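Aminoglycoside-O-phosphotransferase VIII (Streptomyces rimosus, PDB 4H05) transfers phosphate from ATP to the 3'-hydroxyl of aminoglycoside antibiotics, a kinase-like reaction that probably needs magnesium and is associated with antibiotic resistance. Local coordinates at residues R12-R17 with L45-A50; A69-P74 with H124-E129; G118-L123 with A244-E249; R135-T140 with L263-L268. One frame throughout, in Å; residues are numbered along the deposited sequence.

Contact 1 of 4, residues R12-R17 with L45-A50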
loop_
_atom_site.group_PDB
_atom_site.type_symbol
_atom_site.label_atom_id
_atom_site.label_comp_id
_atom_site.label_asym_id
_atom_site.label_seq_id
_atom_site.Cartn_x
_atom_site.Cartn_y
_atom_site.Cartn_z
ATOM N N ARG A 12 -25.269 -2.976 -3.908
ATOM C CA ARG A 12 -26.637 -2.563 -3.532
ATOM C C ARG A 12 -26.871 -2.739 -2.039
ATOM O O ARG A 12 -27.516 -1.860 -1.408
ATOM C CB ARG A 12 -27.724 -3.312 -4.324
ATOM C CG ARG A 12 -29.131 -3.247 -3.698
ATOM C CD ARG A 12 -30.011 -4.295 -4.358
ATOM N NE ARG A 12 -31.359 -4.354 -3.785
ATOM C CZ ARG A 12 -32.423 -3.631 -4.194
ATOM N NH1 ARG A 12 -32.333 -2.732 -5.188
ATOM N NH2 ARG A 12 -33.609 -3.793 -3.592
ATOM N N ALA A 13 -26.364 -3.820 -1.414
ATOM C CA ALA A 13 -26.601 -3.832 0.055
ATOM C C ALA A 13 -25.819 -2.643 0.698
ATOM O O ALA A 13 -26.325 -1.944 1.572
ATOM C CB ALA A 13 -26.237 -5.163 0.694
ATOM N N LEU A 14 -24.558 -2.456 0.286
ATOM C CA LEU A 14 -23.791 -1.271 0.748
ATOM C C LEU A 14 -24.575 0.010 0.594
ATOM O O LEU A 14 -24.645 0.795 1.498
ATOM C CB LEU A 14 -22.442 -1.129 0.036
ATOM C CG LEU A 14 -21.435 -2.138 0.566
ATOM C CD1 LEU A 14 -20.245 -2.299 -0.385
ATOM C CD2 LEU A 14 -21.006 -1.800 2.019
ATOM N N ARG A 15 -25.199 0.213 -0.566
ATOM C CA ARG A 15 -25.890 1.462 -0.839
ATOM C C ARG A 15 -27.088 1.682 0.103
ATOM O O ARG A 15 -27.297 2.771 0.620
ATOM C CB ARG A 15 -26.290 1.451 -2.311
ATOM C CG ARG A 15 -26.869 2.750 -2.828
ATOM C CD ARG A 15 -26.977 2.688 -4.356
ATOM N NE ARG A 15 -26.280 3.783 -5.031
ATOM C CZ ARG A 15 -25.056 3.697 -5.516
ATOM N NH1 ARG A 15 -24.317 2.587 -5.398
ATOM N NH2 ARG A 15 -24.554 4.730 -6.099
ATOM N N GLY A 16 -27.859 0.637 0.354
ATOM C CA GLY A 16 -28.921 0.708 1.434
ATOM C C GLY A 16 -28.425 0.948 2.887
ATOM O O GLY A 16 -29.147 1.486 3.737
ATOM N N ARG A 17 -27.190 0.592 3.204
ATOM C CA ARG A 17 -26.713 0.807 4.540
ATOM C C ARG A 17 -26.207 2.227 4.744
ATOM O O ARG A 17 -26.005 2.658 5.879
ATOM C CB ARG A 17 -25.537 -0.139 4.843
ATOM C CG ARG A 17 -25.853 -1.632 5.070
ATOM C CD ARG A 17 -24.584 -2.385 5.544
ATOM N NE ARG A 17 -24.720 -3.657 4.950
ATOM C CZ ARG A 17 -23.860 -4.299 4.192
ATOM N NH1 ARG A 17 -22.655 -3.878 3.993
ATOM N NH2 ARG A 17 -24.241 -5.456 3.662
ATOM N N LEU A 45 -16.946 8.563 4.002
ATOM C CA LEU A 45 -16.422 7.213 4.103
ATOM C C LEU A 45 -15.652 6.862 2.849
ATOM O O LEU A 45 -15.935 7.329 1.728
ATOM C CB LEU A 45 -17.525 6.198 4.257
ATOM C CG LEU A 45 -18.483 6.584 5.397
ATOM C CD1 LEU A 45 -19.715 5.739 5.367
ATOM C CD2 LEU A 45 -17.839 6.418 6.795
ATOM N N PHE A 46 -14.703 5.984 3.038
ATOM C CA PHE A 46 -14.098 5.272 1.942
ATOM C C PHE A 46 -14.671 3.856 1.857
ATOM O O PHE A 46 -14.758 3.143 2.887
ATOM C CB PHE A 46 -12.573 5.134 2.216
ATOM C CG PHE A 46 -11.769 6.404 2.125
ATOM C CD1 PHE A 46 -10.414 6.398 2.555
ATOM C CD2 PHE A 46 -12.298 7.622 1.645
ATOM C CE1 PHE A 46 -9.631 7.552 2.491
ATOM C CE2 PHE A 46 -11.497 8.769 1.592
ATOM C CZ PHE A 46 -10.161 8.726 2.015
ATOM N N VAL A 47 -14.980 3.394 0.642
ATOM C CA VAL A 47 -15.560 2.036 0.406
ATOM C C VAL A 47 -14.760 1.349 -0.663
ATOM O O VAL A 47 -14.486 1.934 -1.710
ATOM C CB VAL A 47 -17.002 2.089 -0.050
ATOM C CG1 VAL A 47 -17.460 0.726 -0.516
ATOM C CG2 VAL A 47 -17.897 2.711 1.029
ATOM N N LYS A 48 -14.289 0.152 -0.343
ATOM C CA LYS A 48 -13.505 -0.670 -1.247
ATOM C C LYS A 48 -14.305 -1.950 -1.427
ATOM O O LYS A 48 -14.790 -2.529 -0.464
ATOM C CB LYS A 48 -12.099 -0.993 -0.682
ATOM C CG LYS A 48 -11.152 0.195 -0.723
ATOM C CD LYS A 48 -9.763 0.018 -0.100
ATOM C CE LYS A 48 -9.062 -1.232 -0.514
ATOM N NZ LYS A 48 -7.740 -1.350 0.159
ATOM N N VAL A 49 -14.457 -2.360 -2.673
ATOM C CA VAL A 49 -15.044 -3.652 -2.980
ATOM C C VAL A 49 -14.061 -4.313 -3.938
ATOM O O VAL A 49 -13.538 -3.671 -4.850
ATOM C CB VAL A 49 -16.465 -3.470 -3.616
ATOM C CG1 VAL A 49 -17.252 -4.780 -3.632
ATOM C CG2 VAL A 49 -17.263 -2.430 -2.841
ATOM N N ALA A 50 -13.765 -5.584 -3.712
ATOM C CA ALA A 50 -12.730 -6.215 -4.509
ATOM C C ALA A 50 -13.200 -7.451 -5.308
ATOM O O ALA A 50 -13.945 -8.336 -4.783
ATOM C CB ALA A 50 -11.580 -6.588 -3.635
#
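Leu14 of the N-terminal helix reaches across to Val47 and Val49 on strand 45-50, and the whole contact is apolar. The backbones stay well apart, with the CA atoms of Leu14 and Val47 separated by 8.9 Å, so leucine and valine side chains together bridge the gap between helix and strand. The leucine CB points at the strand but does not touch it, lying 5.3 Å from Val47 CG1. With CG anti to the carbonyl carbon (chi1 -75°), the chain is carried one bond further, and CG of Leu14 is still 5.0 Å from Val47 CG1. The branch then divides the work unequally. Leu14 CD1 goes forward and settles 3.9 Å from Val49 CG2 and 4.1 Å from Val47 CG1. The other methyl, Leu14 CD2, stays 5.0 Å from Val47 CG1 and adds little here.

The two valines stand two residues apart on the same face of the strand. They offer methyls of different kinds: Val47 uses the one anti to its backbone N, Val49 the one anti to its carbonyl carbon. Val47 CG1 and Val49 CG2 thereby lie 3.9 Å apart, close enough to receive one methyl together. The leucine and the valines point against each other and overlap alongside.

Lys48, between the valines, is directed to the other face, where NZ makes salt bridges with Glu61 and Asp210, consistent with the lysine-glutamate pair of kinase folds. On the near face, helix 6-17 lies over the five-stranded antiparallel sheet: Leu14 also touches Trp89 and Val91 of strand 86-93, so it packs across two adjacent strands.

Contact 2 of 4, residues A69-P74 with H124-E129; sequences AEVGIP and HALDWE
Leu126 points its forked end at Val71 and Ile73, and its axis lies aslant to both. The two leucine methyls share the task. CD1 of Leu126 touches both residues, Val71 CG2 at 3.9 Å and Ile73 CG1 at 4.1 Å. Leu126 CD2 takes Val71 alone, with Val71 CG2 at 3.9 Å and Val71 CB at 4.0 Å. One valine methyl is thus straddled by both prongs of the fork, whereas the isoleucine presents the flank of its chain, the CG1 methylene, to a single prong. In Val71, CG1 is turned anti to the carbonyl carbon (chi1 -60°), which puts CG2 between the backbone N and the carbonyl carbon and aims it at the leucine.

Val71 and Ile73 lie on either side of the turn at Gly72, which ends helix 54-71 in a Schellman motif, with positive phi and a bond from Gly72 N to Ala69 O of 3.2 Å. Beyond Leu126 the opposite segment is shaped by an Asx turn: Asp127 OD2 accepts from Glu129 N at 3.0 Å, the N-H arriving from above the carboxylate plane. The turn leads into the 3-10 segment that begins at Trp128.

Trp67 of helix 54-71 and Val186 of strand 184-187 also lie against Leu126, while Ile73 rests on Leu68 and Leu208. The loop following helix 109-124 is thereby joined to the end of the helix that probably corresponds to helix C of protein kinases. With methyl and methylene groups alone meeting across the contact, adhesion there comes from dispersion and exclusion of water, and no polar pairing sets its direction.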
loop_
_atom_site.group_PDB
_atom_site.type_symbol
_atom_site.label_atom_id
_atom_site.label_comp_id
_atom_site.label_asym_id
_atom_site.label_seq_id
_atom_site.Cartn_x
_atom_site.Cartn_y
_atom_site.Cartn_z
ATOM N N ALA A 69 -4.466 0.776 14.337
ATOM C CA ALA A 69 -5.041 1.842 15.164
ATOM C C ALA A 69 -4.677 1.537 16.581
ATOM O O ALA A 69 -4.342 2.424 17.306
ATOM C CB ALA A 69 -6.593 1.911 15.043
ATOM N N GLU A 70 -4.732 0.274 17.011
ATOM C CA GLU A 70 -4.518 0.088 18.424
ATOM C C GLU A 70 -3.066 0.362 18.679
ATOM O O GLU A 70 -2.754 0.994 19.659
ATOM C CB GLU A 70 -5.046 -1.236 18.992
ATOM C CG GLU A 70 -3.965 -2.193 19.485
ATOM C CD GLU A 70 -3.661 -2.093 20.957
ATOM O OE1 GLU A 70 -2.630 -2.728 21.302
ATOM O OE2 GLU A 70 -4.432 -1.478 21.774
ATOM N N VAL A 71 -2.162 -0.031 17.789
ATOM C CA VAL A 71 -0.778 0.217 18.115
ATOM C C VAL A 71 -0.245 1.626 17.837
ATOM O O VAL A 71 0.919 1.894 18.100
ATOM C CB VAL A 71 0.143 -0.866 17.549
ATOM C CG1 VAL A 71 -0.332 -2.189 18.186
ATOM C CG2 VAL A 71 0.188 -0.784 16.008
ATOM N N GLY A 72 -1.102 2.513 17.374
ATOM C CA GLY A 72 -0.761 3.917 17.305
ATOM C C GLY A 72 -0.320 4.468 15.966
ATOM O O GLY A 72 0.077 5.643 15.912
ATOM N N ILE A 73 -0.482 3.699 14.878
ATOM C CA ILE A 73 -0.216 4.242 13.508
ATOM C C ILE A 73 -1.473 4.925 13.047
ATOM O O ILE A 73 -2.534 4.404 13.278
ATOM C CB ILE A 73 0.112 3.093 12.530
ATOM C CG1 ILE A 73 1.356 2.347 13.013
ATOM C CG2 ILE A 73 0.232 3.594 11.097
ATOM C CD1 ILE A 73 2.665 3.177 12.940
ATOM N N PRO A 74 -1.379 6.082 12.365
ATOM C CA PRO A 74 -2.593 6.761 11.938
ATOM C C PRO A 74 -3.250 6.091 10.752
ATOM O O PRO A 74 -2.661 6.001 9.730
ATOM C CB PRO A 74 -2.113 8.126 11.558
ATOM C CG PRO A 74 -0.689 7.945 11.158
ATOM C CD PRO A 74 -0.155 6.797 11.973
ATOM N N HIS A 124 8.272 1.110 11.306
ATOM C CA HIS A 124 9.403 0.207 11.568
ATOM C C HIS A 124 9.889 0.232 12.964
ATOM O O HIS A 124 10.736 -0.535 13.248
ATOM C CB HIS A 124 10.549 0.338 10.570
ATOM C CG HIS A 124 10.101 0.257 9.126
ATOM N ND1 HIS A 124 10.840 0.726 8.110
ATOM C CD2 HIS A 124 8.930 -0.182 8.577
ATOM C CE1 HIS A 124 10.170 0.569 6.951
ATOM N NE2 HIS A 124 9.004 0.012 7.225
ATOM N N ALA A 125 9.318 1.078 13.847
ATOM C CA ALA A 125 9.679 1.096 15.278
ATOM C C ALA A 125 8.862 0.141 16.036
ATOM O O ALA A 125 9.162 -0.095 17.166
ATOM C CB ALA A 125 9.481 2.459 15.900
ATOM N N LEU A 126 7.747 -0.328 15.470
ATOM C CA LEU A 126 6.960 -1.341 16.158
ATOM C C LEU A 126 7.833 -2.568 16.380
ATOM O O LEU A 126 8.685 -2.858 15.605
ATOM C CB LEU A 126 5.736 -1.732 15.324
ATOM C CG LEU A 126 4.682 -0.680 15.366
ATOM C CD1 LEU A 126 3.684 -0.817 14.233
ATOM C CD2 LEU A 126 4.042 -0.759 16.736
ATOM N N ASP A 127 7.600 -3.313 17.439
ATOM C CA ASP A 127 8.314 -4.544 17.641
ATOM C C ASP A 127 7.550 -5.610 16.800
ATOM O O ASP A 127 6.423 -5.932 17.074
ATOM C CB ASP A 127 8.320 -4.836 19.161
ATOM C CG ASP A 127 8.949 -6.197 19.520
ATOM O OD1 ASP A 127 9.083 -6.467 20.725
ATOM O OD2 ASP A 127 9.294 -6.999 18.619
ATOM N N TRP A 128 8.145 -6.118 15.736
ATOM C CA TRP A 128 7.472 -7.122 14.900
ATOM C C TRP A 128 7.010 -8.335 15.587
ATOM O O TRP A 128 6.080 -8.974 15.091
ATOM C CB TRP A 128 8.302 -7.547 13.723
ATOM C CG TRP A 128 9.613 -8.189 14.060
ATOM C CD1 TRP A 128 10.866 -7.557 14.213
ATOM C CD2 TRP A 128 9.842 -9.592 14.347
ATOM N NE1 TRP A 128 11.840 -8.469 14.498
ATOM C CE2 TRP A 128 11.302 -9.725 14.580
ATOM C CE3 TRP A 128 9.038 -10.736 14.379
ATOM C CZ2 TRP A 128 11.880 -10.932 14.909
ATOM C CZ3 TRP A 128 9.661 -11.981 14.643
ATOM C CH2 TRP A 128 11.046 -12.068 14.922
ATOM N N GLU A 129 7.583 -8.675 16.749
ATOM C CA GLU A 129 7.071 -9.822 17.516
ATOM C C GLU A 129 5.719 -9.561 18.119
ATOM O O GLU A 129 5.092 -10.515 18.555
ATOM C CB GLU A 129 8.039 -10.307 18.630
ATOM C CG GLU A 129 9.525 -10.443 18.218
ATOM C CD GLU A 129 10.375 -11.215 19.223
ATOM O OE1 GLU A 129 9.911 -11.421 20.394
ATOM O OE2 GLU A 129 11.510 -11.639 18.860
#

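Contact 3 of 4, residues G118-L123 with A244-E249; sequences GLARSL and AAFLRE
Phe246 is the first residue of 244-249 to meet helix 118-123. Its side chain sets out across the line to that helix, but the ring carries on until CZ lies 4.0 Å from Ala120 CB. The methyl approaches the ring obliquely.

Nearly one turn on comes Glu249, held in the helix by its bond from Glu249 N to Ala245 O. Its chain leaves with CG anti to the backbone N, which places Glu249 CG 4.1 Å from Gly118 N. These residues also supply the closest pair of CA atoms, Gly118 and Glu249, 6.9 Å apart. The bend at chi2 (59°) then directs the carboxylate toward Arg121, with which OE2 of Glu249 forms a salt bridge. The NE-H of Arg121 points almost straight at Glu249 OE2 (2.9 Å, 170°), which sits at the guanidinium edge near its plane but receives the proton from above the plane of its own carboxylate. A second bond, Arg121 NH2 to Glu249 OE2 at 3.4 Å, is weak. The two side chains meet nearly at right angles.

The second carboxylate oxygen, OE1, pairs with Arg252. Since Arg252 also lies near Arg121, the glutamate probably offsets two like charges.

The axes of segments 118-123 and 244-249, parts of helices 109-124 and 240-251, cross at -35° and come within 10.1 Å. Phe246 is pressed from elsewhere by Leu223, Val226, Leu227 and Leu230 of helix 220-230 and also touches Ala117, so its ring lies where three helices of the largely helical C-terminal lobe meet.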
loop_
_atom_site.group_PDB
_atom_site.type_symbol
_atom_site.label_atom_id
_atom_site.label_comp_id
_atom_site.label_asym_id
_atom_site.label_seq_id
_atom_site.Cartn_x
_atom_site.Cartn_y
_atom_site.Cartn_z
ATOM N N GLY A 118 9.133 9.705 8.160
ATOM C CA GLY A 118 8.726 9.659 9.563
ATOM C C GLY A 118 7.685 8.593 9.821
ATOM O O GLY A 118 7.626 7.955 10.862
ATOM N N LEU A 119 6.842 8.389 8.834
ATOM C CA LEU A 119 5.782 7.403 8.948
ATOM C C LEU A 119 6.410 6.017 8.810
ATOM O O LEU A 119 6.075 5.111 9.565
ATOM C CB LEU A 119 4.724 7.657 7.858
ATOM C CG LEU A 119 3.711 6.518 7.803
ATOM C CD1 LEU A 119 2.879 6.564 9.078
ATOM C CD2 LEU A 119 2.851 6.611 6.569
ATOM N N ALA A 120 7.328 5.889 7.856
ATOM C CA ALA A 120 8.180 4.666 7.687
ATOM C C ALA A 120 8.895 4.261 8.997
ATOM O O ALA A 120 8.849 3.119 9.414
ATOM C CB ALA A 120 9.155 4.845 6.507
ATOM N N ARG A 121 9.373 5.247 9.724
ATOM C CA ARG A 121 10.139 5.077 10.943
ATOM C C ARG A 121 9.237 4.655 12.116
ATOM O O ARG A 121 9.590 3.845 12.956
ATOM C CB ARG A 121 10.894 6.401 11.049
ATOM C CG ARG A 121 11.611 7.004 12.261
ATOM C CD ARG A 121 12.635 8.032 11.675
ATOM N NE ARG A 121 12.834 9.347 12.294
ATOM C CZ ARG A 121 13.187 9.565 13.564
ATOM N NH1 ARG A 121 13.283 8.582 14.455
ATOM N NH2 ARG A 121 13.375 10.795 13.961
ATOM N N SER A 122 8.010 5.121 12.111
ATOM C CA SER A 122 7.125 4.814 13.154
ATOM C C SER A 122 6.575 3.407 12.948
ATOM O O SER A 122 6.343 2.659 13.887
ATOM C CB SER A 122 5.973 5.848 13.135
ATOM O OG SER A 122 6.430 7.173 13.370
ATOM N N LEU A 123 6.305 3.060 11.714
ATOM C CA LEU A 123 5.890 1.705 11.362
ATOM C C LEU A 123 7.063 0.768 11.744
ATOM O O LEU A 123 6.915 -0.218 12.488
ATOM C CB LEU A 123 5.649 1.680 9.861
ATOM C CG LEU A 123 4.509 1.074 9.078
ATOM C CD1 LEU A 123 3.159 1.089 9.804
ATOM C CD2 LEU A 123 4.500 1.768 7.691
ATOM N N ALA A 244 16.893 11.848 -1.270
ATOM C CA ALA A 244 17.868 12.236 -0.216
ATOM C C ALA A 244 17.200 12.734 1.093
ATOM O O ALA A 244 17.623 12.358 2.188
ATOM C CB ALA A 244 18.827 13.305 -0.749
ATOM N N ALA A 245 16.176 13.580 1.003
ATOM C CA ALA A 245 15.512 14.038 2.242
ATOM C C ALA A 245 14.795 12.857 2.945
ATOM O O ALA A 245 14.937 12.639 4.147
ATOM C CB ALA A 245 14.570 15.198 1.979
ATOM N N PHE A 246 14.074 12.040 2.205
ATOM C CA PHE A 246 13.546 10.823 2.815
ATOM C C PHE A 246 14.661 9.998 3.455
ATOM O O PHE A 246 14.542 9.565 4.595
ATOM C CB PHE A 246 12.849 9.976 1.784
ATOM C CG PHE A 246 12.271 8.723 2.354
ATOM C CD1 PHE A 246 13.052 7.606 2.492
ATOM C CD2 PHE A 246 10.958 8.677 2.750
ATOM C CE1 PHE A 246 12.532 6.450 3.010
ATOM C CE2 PHE A 246 10.414 7.504 3.252
ATOM C CZ PHE A 246 11.213 6.397 3.402
ATOM N N LEU A 247 15.799 9.855 2.785
ATOM C CA LEU A 247 16.851 8.995 3.350
ATOM C C LEU A 247 17.560 9.595 4.551
ATOM O O LEU A 247 17.891 8.870 5.488
ATOM C CB LEU A 247 17.879 8.570 2.305
ATOM C CG LEU A 247 17.620 7.331 1.418
ATOM C CD1 LEU A 247 18.945 7.006 0.716
ATOM C CD2 LEU A 247 17.149 6.155 2.229
ATOM N N ARG A 248 17.779 10.902 4.558
ATOM C CA ARG A 248 18.341 11.596 5.775
ATOM C C ARG A 248 17.429 11.427 6.979
ATOM O O ARG A 248 17.880 11.041 8.027
ATOM C CB ARG A 248 18.492 13.100 5.462
ATOM C CG ARG A 248 19.073 14.015 6.594
ATOM C CD ARG A 248 19.332 15.438 6.048
ATOM N NE ARG A 248 19.774 15.328 4.643
ATOM C CZ ARG A 248 19.118 15.747 3.556
ATOM N NH1 ARG A 248 17.980 16.435 3.629
ATOM N NH2 ARG A 248 19.654 15.521 2.355
ATOM N N GLU A 249 16.128 11.715 6.810
ATOM C CA GLU A 249 15.138 11.510 7.879
ATOM C C GLU A 249 15.012 10.047 8.294
ATOM O O GLU A 249 15.072 9.716 9.478
ATOM C CB GLU A 249 13.769 12.090 7.479
ATOM C CG GLU A 249 12.602 11.821 8.456
ATOM C CD GLU A 249 12.837 12.362 9.866
ATOM O OE1 GLU A 249 13.643 13.336 9.918
ATOM O OE2 GLU A 249 12.262 11.784 10.887
#

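Contact 4 of 4, residues R135-T140 with L263-L268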
loop_
_atom_site.group_PDB
_atom_site.type_symbol
_atom_site.label_atom_id
_atom_site.label_comp_id
_atom_site.label_asym_id
_atom_site.label_seq_id
_atom_site.Cartn_x
_atom_site.Cartn_y
_atom_site.Cartn_z
ATOM N N ARG A 135 4.180 -10.937 6.384
ATOM C CA ARG A 135 4.386 -10.800 4.970
ATOM C C ARG A 135 5.863 -11.022 4.566
ATOM O O ARG A 135 6.432 -10.312 3.680
ATOM C CB ARG A 135 3.914 -9.404 4.530
ATOM C CG ARG A 135 3.481 -9.385 3.052
ATOM C CD ARG A 135 4.166 -8.229 2.298
ATOM N NE ARG A 135 3.778 -8.299 0.885
ATOM C CZ ARG A 135 4.371 -7.654 -0.115
ATOM N NH1 ARG A 135 5.386 -6.836 0.085
ATOM N NH2 ARG A 135 3.951 -7.859 -1.344
ATOM N N SER A 136 6.516 -11.988 5.212
ATOM C CA SER A 136 7.925 -12.233 4.956
ATOM C C SER A 136 8.127 -12.996 3.668
ATOM O O SER A 136 7.156 -13.369 3.011
ATOM C CB SER A 136 8.555 -13.004 6.109
ATOM O OG SER A 136 7.875 -14.190 6.293
ATOM N N LEU A 137 9.392 -13.207 3.295
ATOM C CA LEU A 137 9.730 -13.969 2.059
ATOM C C LEU A 137 9.176 -15.382 2.039
ATOM O O LEU A 137 8.837 -15.894 0.910
ATOM C CB LEU A 137 11.224 -14.062 1.879
ATOM C CG LEU A 137 11.934 -12.713 1.665
ATOM C CD1 LEU A 137 13.425 -12.874 1.906
ATOM C CD2 LEU A 137 11.634 -12.165 0.281
ATOM N N ALA A 138 9.034 -16.015 3.227
ATOM C CA ALA A 138 8.262 -17.351 3.256
ATOM C C ALA A 138 6.831 -17.218 2.745
ATOM O O ALA A 138 6.275 -18.143 2.158
ATOM C CB ALA A 138 8.300 -18.092 4.627
ATOM N N VAL A 139 6.257 -16.040 2.776
ATOM C CA VAL A 139 4.880 -15.887 2.258
ATOM C C VAL A 139 4.882 -15.304 0.869
ATOM O O VAL A 139 4.045 -15.633 -0.035
ATOM C CB VAL A 139 4.070 -14.865 3.130
ATOM C CG1 VAL A 139 2.824 -14.387 2.438
ATOM C CG2 VAL A 139 3.709 -15.424 4.458
ATOM N N THR A 140 5.743 -14.320 0.705
ATOM C CA THR A 140 5.648 -13.508 -0.490
ATOM C C THR A 140 6.240 -14.216 -1.692
ATOM O O THR A 140 5.782 -14.003 -2.806
ATOM C CB THR A 140 6.290 -12.121 -0.339
ATOM O OG1 THR A 140 7.652 -12.241 0.083
ATOM C CG2 THR A 140 5.490 -11.211 0.610
ATOM N N LEU A 263 16.872 -3.177 -2.210
ATOM C CA LEU A 263 15.864 -2.347 -2.892
ATOM C C LEU A 263 15.544 -2.938 -4.242
ATOM O O LEU A 263 14.381 -2.978 -4.690
ATOM C CB LEU A 263 16.399 -0.932 -3.098
ATOM C CG LEU A 263 16.307 0.198 -2.091
ATOM C CD1 LEU A 263 15.913 -0.239 -0.716
ATOM C CD2 LEU A 263 17.509 1.163 -2.144
ATOM N N ALA A 264 16.584 -3.315 -4.966
ATOM C CA ALA A 264 16.375 -3.916 -6.281
ATOM C C ALA A 264 15.474 -5.145 -6.165
ATOM O O ALA A 264 14.495 -5.262 -6.909
ATOM C CB ALA A 264 17.695 -4.196 -6.995
ATOM N N PHE A 265 15.717 -5.946 -5.130
ATOM C CA PHE A 265 14.975 -7.156 -4.916
ATOM C C PHE A 265 13.542 -6.843 -4.587
ATOM O O PHE A 265 12.660 -7.438 -5.142
ATOM C CB PHE A 265 15.545 -8.023 -3.812
ATOM C CG PHE A 265 14.724 -9.266 -3.595
ATOM C CD1 PHE A 265 14.861 -10.355 -4.428
ATOM C CD2 PHE A 265 13.751 -9.303 -2.623
ATOM C CE1 PHE A 265 14.084 -11.472 -4.276
ATOM C CE2 PHE A 265 12.980 -10.410 -2.426
ATOM C CZ PHE A 265 13.123 -11.509 -3.264
ATOM N N TYR A 266 13.288 -5.842 -3.772
ATOM C CA TYR A 266 11.903 -5.575 -3.369
ATOM C C TYR A 266 11.146 -4.790 -4.412
ATOM O O TYR A 266 9.924 -4.903 -4.515
ATOM C CB TYR A 266 11.838 -4.994 -1.917
ATOM C CG TYR A 266 12.175 -6.062 -0.859
ATOM C CD1 TYR A 266 11.265 -7.078 -0.567
ATOM C CD2 TYR A 266 13.384 -6.086 -0.205
ATOM C CE1 TYR A 266 11.556 -8.062 0.317
ATOM C CE2 TYR A 266 13.691 -7.106 0.724
ATOM C CZ TYR A 266 12.778 -8.104 0.903
ATOM O OH TYR A 266 13.026 -9.092 1.725
ATOM N N ARG A 267 11.854 -4.094 -5.302
ATOM C CA ARG A 267 11.221 -3.552 -6.487
ATOM C C ARG A 267 10.791 -4.675 -7.442
ATOM O O ARG A 267 9.755 -4.552 -8.090
ATOM C CB ARG A 267 12.142 -2.573 -7.276
ATOM C CG ARG A 267 12.244 -1.106 -6.816
ATOM C CD ARG A 267 12.933 -0.187 -7.900
ATOM N NE ARG A 267 14.189 0.082 -7.260
ATOM C CZ ARG A 267 15.394 -0.365 -7.556
ATOM N NH1 ARG A 267 15.684 -0.975 -8.674
ATOM N NH2 ARG A 267 16.345 -0.108 -6.674
ATOM N N LEU A 268 11.621 -5.707 -7.580
ATOM C CA LEU A 268 11.323 -6.855 -8.432
ATOM C C LEU A 268 10.188 -7.686 -7.851
ATOM O O LEU A 268 9.199 -8.047 -8.546
ATOM C CB LEU A 268 12.584 -7.741 -8.609
ATOM C CG LEU A 268 12.347 -9.098 -9.230
ATOM C CD1 LEU A 268 11.824 -9.004 -10.686
ATOM C CD2 LEU A 268 13.652 -9.940 -9.068
#
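Leu137, the first residue of helix 137-150, packs on Phe265 and Tyr266 of helix 260-270, joining two helices of the C-terminal lobe of this kinase-like fold. Ser136 is at the N-cap position, right before the helix.

Apolar packing carries much of the contact. The isobutyl end of Leu137, placed by a chi1 of -64° that sets CG anti to the carbonyl carbon, comes against both aromatic residues. Its CD2 lies 3.5 Å from Phe265 CE2, approaching the ring obliquely, and 4.1 Å from Tyr266 CE1. The leucine runs nearly perpendicular to the tyrosine and slantwise to the phenylalanine. Phe265 also touches Leu174 and Thr177 of helix 167-177, whereas Tyr266 lies against helix 220-230.

Van der Waals contacts to a polar atom add to this, for the fork gathers around the phenol oxygen: Tyr266 OH is 3.7 Å from Leu137 CD2, and CD1 of Leu137 is 3.8 Å from the same oxygen.

Hydrogen bonds fix where the leucine starts. Ser136 O accepts two backbone bonds, from Val139 N at 2.8 Å and from Thr140 N at 2.9 Å, and Leu137 N donates to Glu182 OE1. A carboxylate at this end of a helix would probably be favoured by the helix dipole. The hydroxyl of Ser136 is engaged with Asp134.

Ring against ring is the last kind of interaction, and it lies within helix 260-270. The neighbouring rings are turned so that the plane of Phe265 runs through Tyr266 CE1 while the phenylalanine edge faces the tyrosine ring, with Phe265 CD2 lying 3.7 Å above the centre of that ring.

In the fold
Contact 1 belongs to the sheet lobe, contacts 3 and 4 to the helical one, each on the far side of the chain's centre from contact 1, with centres 34 and 32 Å away. Contact 2 bridges the lobes through helix 54-71, which follows strand 43-50. It touches contact 3 directly: Ile73 CD1 meets Leu123 CD1 at 3.8 Å. Contacts 3 and 4 do not touch, yet the helices of contact 3 are each followed in the chain by one of contact 4. The packed side chains stand back from the predicted site: Val47 is about 11 Å from Asp210, Ile73 about 11 Å and Ala120 about 12 Å from Asn195, Tyr266 about 11 Å from Asp190, side chain to side chain.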